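Local structure of RIM-binding protein, isoform F (6Q9M) at residues V44-V49 against A62-V67; H73-R78 against M94-D99. The protein probably acts as an active-zone scaffold that couples synaptic vesicle recruitment to release sites. One frame throughout, in Å; residues are numbered along the deposited sequence.

Interaction 1. Residues V44-V49 against A62-V67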
loop_
_atom_site.group_PDB
_atom_site.type_symbol
_atom_site.label_atom_id
_atom_site.label_comp_id
_atom_site.label_asym_id
_atom_site.label_seq_id
_atom_site.Cartn_x
_atom_site.Cartn_y
_atom_site.Cartn_z
ATOM N N VAL A 44 7.667 -17.506 -8.987
ATOM C CA VAL A 44 8.467 -16.423 -9.547
ATOM C C VAL A 44 7.592 -15.619 -10.490
ATOM O O VAL A 44 6.977 -16.178 -11.407
ATOM C CB VAL A 44 9.708 -16.961 -10.267
ATOM C CG1 VAL A 44 10.595 -15.806 -10.682
ATOM C CG2 VAL A 44 10.454 -17.909 -9.344
ATOM N N TYR A 45 7.520 -14.313 -10.255
ATOM C CA TYR A 45 6.722 -13.399 -11.061
ATOM C C TYR A 45 7.611 -12.402 -11.784
ATOM O O TYR A 45 8.659 -11.994 -11.273
ATOM C CB TYR A 45 5.724 -12.629 -10.212
ATOM C CG TYR A 45 4.665 -13.498 -9.583
ATOM C CD1 TYR A 45 4.944 -14.244 -8.447
ATOM C CD2 TYR A 45 3.392 -13.575 -10.126
ATOM C CE1 TYR A 45 3.992 -15.038 -7.870
ATOM C CE2 TYR A 45 2.431 -14.373 -9.547
ATOM C CZ TYR A 45 2.739 -15.100 -8.416
ATOM O OH TYR A 45 1.794 -15.902 -7.818
ATOM N N VAL A 46 7.167 -11.995 -12.973
ATOM C CA VAL A 46 7.784 -10.900 -13.714
ATOM C C VAL A 46 6.665 -9.953 -14.125
ATOM O O VAL A 46 5.711 -10.367 -14.798
ATOM C CB VAL A 46 8.569 -11.407 -14.941
ATOM C CG1 VAL A 46 9.109 -10.255 -15.756
ATOM C CG2 VAL A 46 9.720 -12.308 -14.502
ATOM N N ASP A 47 6.770 -8.696 -13.702
ATOM C CA ASP A 47 5.711 -7.699 -13.864
ATOM C C ASP A 47 4.341 -8.287 -13.545
ATOM O O ASP A 47 3.373 -8.111 -14.283
ATOM C CB ASP A 47 5.726 -7.086 -15.262
ATOM C CG ASP A 47 7.129 -6.727 -15.730
ATOM O OD1 ASP A 47 7.973 -6.390 -14.873
ATOM O OD2 ASP A 47 7.392 -6.791 -16.955
ATOM N N GLY A 48 4.266 -9.021 -12.439
ATOM C CA GLY A 48 3.004 -9.559 -11.981
ATOM C C GLY A 48 2.569 -10.875 -12.596
ATOM O O GLY A 48 1.580 -11.449 -12.129
ATOM N N VAL A 49 3.249 -11.371 -13.632
ATOM C CA VAL A 49 2.865 -12.615 -14.300
ATOM C C VAL A 49 3.703 -13.763 -13.743
ATOM O O VAL A 49 4.936 -13.666 -13.669
ATOM C CB VAL A 49 3.042 -12.497 -15.824
ATOM C CG1 VAL A 49 2.758 -13.825 -16.501
ATOM C CG2 VAL A 49 2.146 -11.409 -16.384
ATOM N N ALA A 62 16.566 -19.832 -10.545
ATOM C CA ALA A 62 15.609 -19.958 -11.633
ATOM C C ALA A 62 16.111 -19.218 -12.862
ATOM O O ALA A 62 16.729 -18.156 -12.754
ATOM C CB ALA A 62 14.228 -19.427 -11.231
ATOM N N LEU A 63 15.817 -19.790 -14.025
ATOM C CA LEU A 63 16.068 -19.181 -15.325
ATOM C C LEU A 63 14.714 -18.776 -15.894
ATOM O O LEU A 63 13.864 -19.632 -16.158
ATOM C CB LEU A 63 16.795 -20.157 -16.252
ATOM C CG LEU A 63 17.152 -19.657 -17.655
ATOM C CD1 LEU A 63 18.278 -18.618 -17.594
ATOM C CD2 LEU A 63 17.525 -20.816 -18.580
ATOM N N ILE A 64 14.489 -17.479 -16.043
ATOM C CA ILE A 64 13.213 -16.969 -16.527
ATOM C C ILE A 64 13.347 -16.580 -17.993
ATOM O O ILE A 64 14.119 -15.676 -18.341
ATOM C CB ILE A 64 12.728 -15.779 -15.694
ATOM C CG1 ILE A 64 12.984 -16.039 -14.214
ATOM C CG2 ILE A 64 11.254 -15.540 -15.969
ATOM C CD1 ILE A 64 12.859 -14.778 -13.356
ATOM N N GLU A 65 12.575 -17.245 -18.842
ATOM C CA GLU A 65 12.534 -16.937 -20.259
ATOM C C GLU A 65 11.519 -15.833 -20.542
ATOM O O GLU A 65 10.748 -15.419 -19.672
ATOM C CB GLU A 65 12.197 -18.193 -21.054
ATOM C CG GLU A 65 13.218 -19.292 -20.876
ATOM C CD GLU A 65 14.483 -19.020 -21.663
ATOM O OE1 GLU A 65 15.468 -19.766 -21.473
ATOM O OE2 GLU A 65 14.488 -18.058 -22.472
ATOM N N GLY A 66 11.543 -15.340 -21.780
ATOM C CA GLY A 66 10.660 -14.272 -22.211
ATOM C C GLY A 66 10.743 -13.032 -21.340
ATOM O O GLY A 66 9.715 -12.555 -20.847
ATOM N N VAL A 67 11.948 -12.509 -21.111
ATOM C CA VAL A 67 12.131 -11.271 -20.353
ATOM C C VAL A 67 13.050 -10.372 -21.169
ATOM O O VAL A 67 14.275 -10.552 -21.161
ATOM C CB VAL A 67 12.704 -11.516 -18.955
ATOM C CG1 VAL A 67 12.699 -10.225 -18.145
ATOM C CG2 VAL A 67 11.912 -12.587 -18.252
#
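Val44, Val46 and Ile64 meet in the core of a fibronectin type III beta sandwich, a worked example of how two sheets are joined by side chains alone. Strand 39-46 belongs to one sheet and strand 61-65 to the other; in the segments compared here their axes approach to 9.5 Å and run 33° apart, and no hydrogen bond links them. Ile64 reaches into this gap and can be followed outward from CB, where it forks. Ile64 CG2, anti to the backbone N, reaches Val46 CG2 at 3.9 Å, the two side chains coming tip to tip. The other branch leaves beside the backbone N and runs extended through CG1 (chi2 166°), which carries Ile64 CD1 across to Val44 CG1 at 3.7 Å; Ile64 CD1 also lies 4.2 Å from Val46 CG2. Ile64 thus sits against both valines of the facing strand. Ile26 of strand 23-29 packs on Val44 and Ile64, while Ile75 of strand 73-81 closes on Val46, so the cluster is continuous with the rest of the core. Beyond Val46 the chain reverses in a type I' turn, and the contact ends where Val46 CG1 looks across to Val67 CG1 at 4.3 Å.

Interaction 2. Residues H73-R78 against M94-D99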
loop_
_atom_site.group_PDB
_atom_site.type_symbol
_atom_site.label_atom_id
_atom_site.label_comp_id
_atom_site.label_asym_id
_atom_site.label_seq_id
_atom_site.Cartn_x
_atom_site.Cartn_y
_atom_site.Cartn_z
ATOM N N HIS A 73 12.009 -4.176 -15.684
ATOM C CA HIS A 73 11.129 -5.221 -15.180
ATOM C C HIS A 73 11.176 -5.265 -13.661
ATOM O O HIS A 73 12.191 -4.925 -13.048
ATOM C CB HIS A 73 11.518 -6.601 -15.728
ATOM C CG HIS A 73 11.330 -6.735 -17.201
ATOM N ND1 HIS A 73 10.089 -6.876 -17.782
ATOM C CD2 HIS A 73 12.224 -6.722 -18.217
ATOM C CE1 HIS A 73 10.226 -6.955 -19.092
ATOM N NE2 HIS A 73 11.512 -6.869 -19.381
ATOM N N ARG A 74 10.081 -5.733 -13.067
ATOM C CA ARG A 74 10.031 -6.031 -11.644
ATOM C C ARG A 74 9.918 -7.535 -11.481
ATOM O O ARG A 74 8.970 -8.150 -11.992
ATOM C CB ARG A 74 8.857 -5.346 -10.954
ATOM C CG ARG A 74 8.785 -5.729 -9.472
ATOM C CD ARG A 74 7.600 -5.121 -8.748
ATOM N NE ARG A 74 7.700 -3.669 -8.665
ATOM C CZ ARG A 74 8.467 -3.015 -7.785
ATOM N NH1 ARG A 74 9.220 -3.674 -6.921
ATOM N NH2 ARG A 74 8.483 -1.694 -7.781
ATOM N N ILE A 75 10.889 -8.126 -10.795
ATOM C CA ILE A 75 10.872 -9.549 -10.495
ATOM C C ILE A 75 10.631 -9.745 -9.015
ATOM O O ILE A 75 11.171 -9.005 -8.180
ATOM C CB ILE A 75 12.181 -10.204 -10.957
ATOM C CG1 ILE A 75 12.310 -9.899 -12.461
ATOM C CG2 ILE A 75 12.175 -11.719 -10.605
ATOM C CD1 ILE A 75 13.433 -10.581 -13.164
ATOM N N SER A 76 9.831 -10.748 -8.691
ATOM C CA SER A 76 9.459 -10.972 -7.308
ATOM C C SER A 76 9.285 -12.468 -7.097
ATOM O O SER A 76 8.991 -13.198 -8.044
ATOM C CB SER A 76 8.186 -10.188 -6.973
ATOM O OG SER A 76 7.065 -10.851 -7.538
ATOM N N VAL A 77 9.479 -12.922 -5.859
ATOM C CA VAL A 77 9.321 -14.331 -5.507
ATOM C C VAL A 77 8.408 -14.454 -4.295
ATOM O O VAL A 77 8.548 -13.717 -3.307
ATOM C CB VAL A 77 10.682 -15.007 -5.225
ATOM C CG1 VAL A 77 10.489 -16.498 -4.943
ATOM C CG2 VAL A 77 11.657 -14.802 -6.396
ATOM N N ARG A 78 7.481 -15.403 -4.367
ATOM C CA ARG A 78 6.493 -15.616 -3.326
ATOM C C ARG A 78 6.640 -17.008 -2.749
ATOM O O ARG A 78 6.789 -17.985 -3.496
ATOM C CB ARG A 78 5.077 -15.454 -3.870
ATOM C CG ARG A 78 4.749 -14.058 -4.331
ATOM C CD ARG A 78 3.257 -13.886 -4.515
ATOM N NE ARG A 78 3.003 -12.982 -5.623
ATOM C CZ ARG A 78 1.798 -12.648 -6.068
ATOM N NH1 ARG A 78 0.712 -13.146 -5.486
ATOM N NH2 ARG A 78 1.692 -11.811 -7.095
ATOM N N MET A 94 12.614 -7.015 -6.761
ATOM C CA MET A 94 13.685 -6.172 -7.277
ATOM C C MET A 94 13.359 -5.756 -8.704
ATOM O O MET A 94 12.655 -6.464 -9.439
ATOM C CB MET A 94 15.044 -6.880 -7.232
ATOM C CG MET A 94 15.144 -8.064 -8.191
ATOM S SD MET A 94 16.821 -8.752 -8.305
ATOM C CE MET A 94 16.549 -10.062 -9.502
ATOM N N ILE A 95 13.882 -4.603 -9.089
ATOM C CA ILE A 95 13.696 -4.074 -10.430
ATOM C C ILE A 95 15.016 -4.143 -11.172
ATOM O O ILE A 95 16.070 -3.824 -10.604
ATOM C CB ILE A 95 13.163 -2.633 -10.379
ATOM C CG1 ILE A 95 11.819 -2.605 -9.648
ATOM C CG2 ILE A 95 13.040 -2.072 -11.779
ATOM C CD1 ILE A 95 11.354 -1.206 -9.300
ATOM N N ILE A 96 14.949 -4.584 -12.426
ATOM C CA ILE A 96 16.104 -4.706 -13.298
ATOM C C ILE A 96 15.812 -3.963 -14.594
ATOM O O ILE A 96 14.659 -3.672 -14.920
ATOM C CB ILE A 96 16.435 -6.177 -13.589
ATOM C CG1 ILE A 96 15.261 -6.802 -14.352
ATOM C CG2 ILE A 96 16.669 -6.928 -12.298
ATOM C CD1 ILE A 96 15.511 -8.223 -14.777
ATOM N N GLY A 97 16.873 -3.642 -15.327
ATOM C CA GLY A 97 16.773 -3.002 -16.624
ATOM C C GLY A 97 17.279 -1.569 -16.595
ATOM O O GLY A 97 17.574 -1.000 -15.545
ATOM N N ARG A 98 17.368 -0.994 -17.801
ATOM C CA ARG A 98 17.664 0.424 -18.017
ATOM C C ARG A 98 18.851 0.871 -17.157
ATOM O O ARG A 98 19.999 0.507 -17.434
ATOM C CB ARG A 98 16.337 1.211 -17.796
ATOM C CG ARG A 98 16.257 2.673 -17.250
ATOM C CD ARG A 98 17.130 3.710 -17.968
ATOM N NE ARG A 98 17.672 4.686 -17.014
ATOM C CZ ARG A 98 18.186 5.867 -17.347
ATOM N NH1 ARG A 98 18.222 6.242 -18.618
ATOM N NH2 ARG A 98 18.656 6.679 -16.406
ATOM N N ASP A 99 18.575 1.635 -16.115
ATOM C CA ASP A 99 19.477 2.161 -15.110
ATOM C C ASP A 99 18.516 2.377 -13.963
ATOM O O ASP A 99 18.092 3.496 -13.664
ATOM C CB ASP A 99 20.199 3.440 -15.534
ATOM C CG ASP A 99 21.602 3.541 -14.948
ATOM O OD1 ASP A 99 21.807 3.077 -13.804
ATOM O OD2 ASP A 99 22.492 4.094 -15.633
#
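With CG of Arg74 anti to the backbone N (chi1 177°) and a bend at chi3 (-66°), the guanidinium lies across the side chain of Ile95, whose CG1 lies beside its own backbone N. Ile95 CG1 sits over one face of the Arg74 guanidinium, 3.7 Å from its plane and displaced toward the rim, and Arg74 NH2 comes 3.3 Å from Ile95 CD1. The same guanidinium is also gripped by polar partners outside the two segments: Arg74 NH1 hydrogen-bonds to Thr93 OG1 and to Pro124 O, the latter within the next fibronectin type III domain. Replacing Arg74 with alanine would probably leave Pro124 O without this donor and uncover the aliphatic branch of Ile95. Alongside, His73 and Ile96 exchange two backbone hydrogen bonds, as do Ile75 and Met94; Arg74 and Ile95 form the non-hydrogen-bonded pair between them, where Ile95 CA also makes a C-H...O contact to His73 O. On the inner face Ile75 CD1 meets Ile96 CD1 at 3.5 Å, and Val24 of the opposing sheet packs on both isoleucines. Such an antiparallel hairpin, closing one edge of the four-stranded sheet, is the F-G pair of the fibronectin type III fold.

Interaction 1 joins the two sheets of the sandwich through apolar side chains, whereas interaction 2 joins two strands of one sheet. The residues that touch in interaction 1 are all buried and apolar, meeting through methyl groups. Interaction 2 rests on backbone hydrogen bonds; one of its faces joins the same core, while the other carries a partly exposed arginine turned to the neighbouring domain. Their centres are 9 Å apart, and strands 39-46 and 73-81 are neighbours in one sheet. The turn at Asp47 ties them together, with Asp47 OD2 2.8 Å from His73 ND1 in a probable hydrogen bond, while Val67 packs on the same imidazole ring.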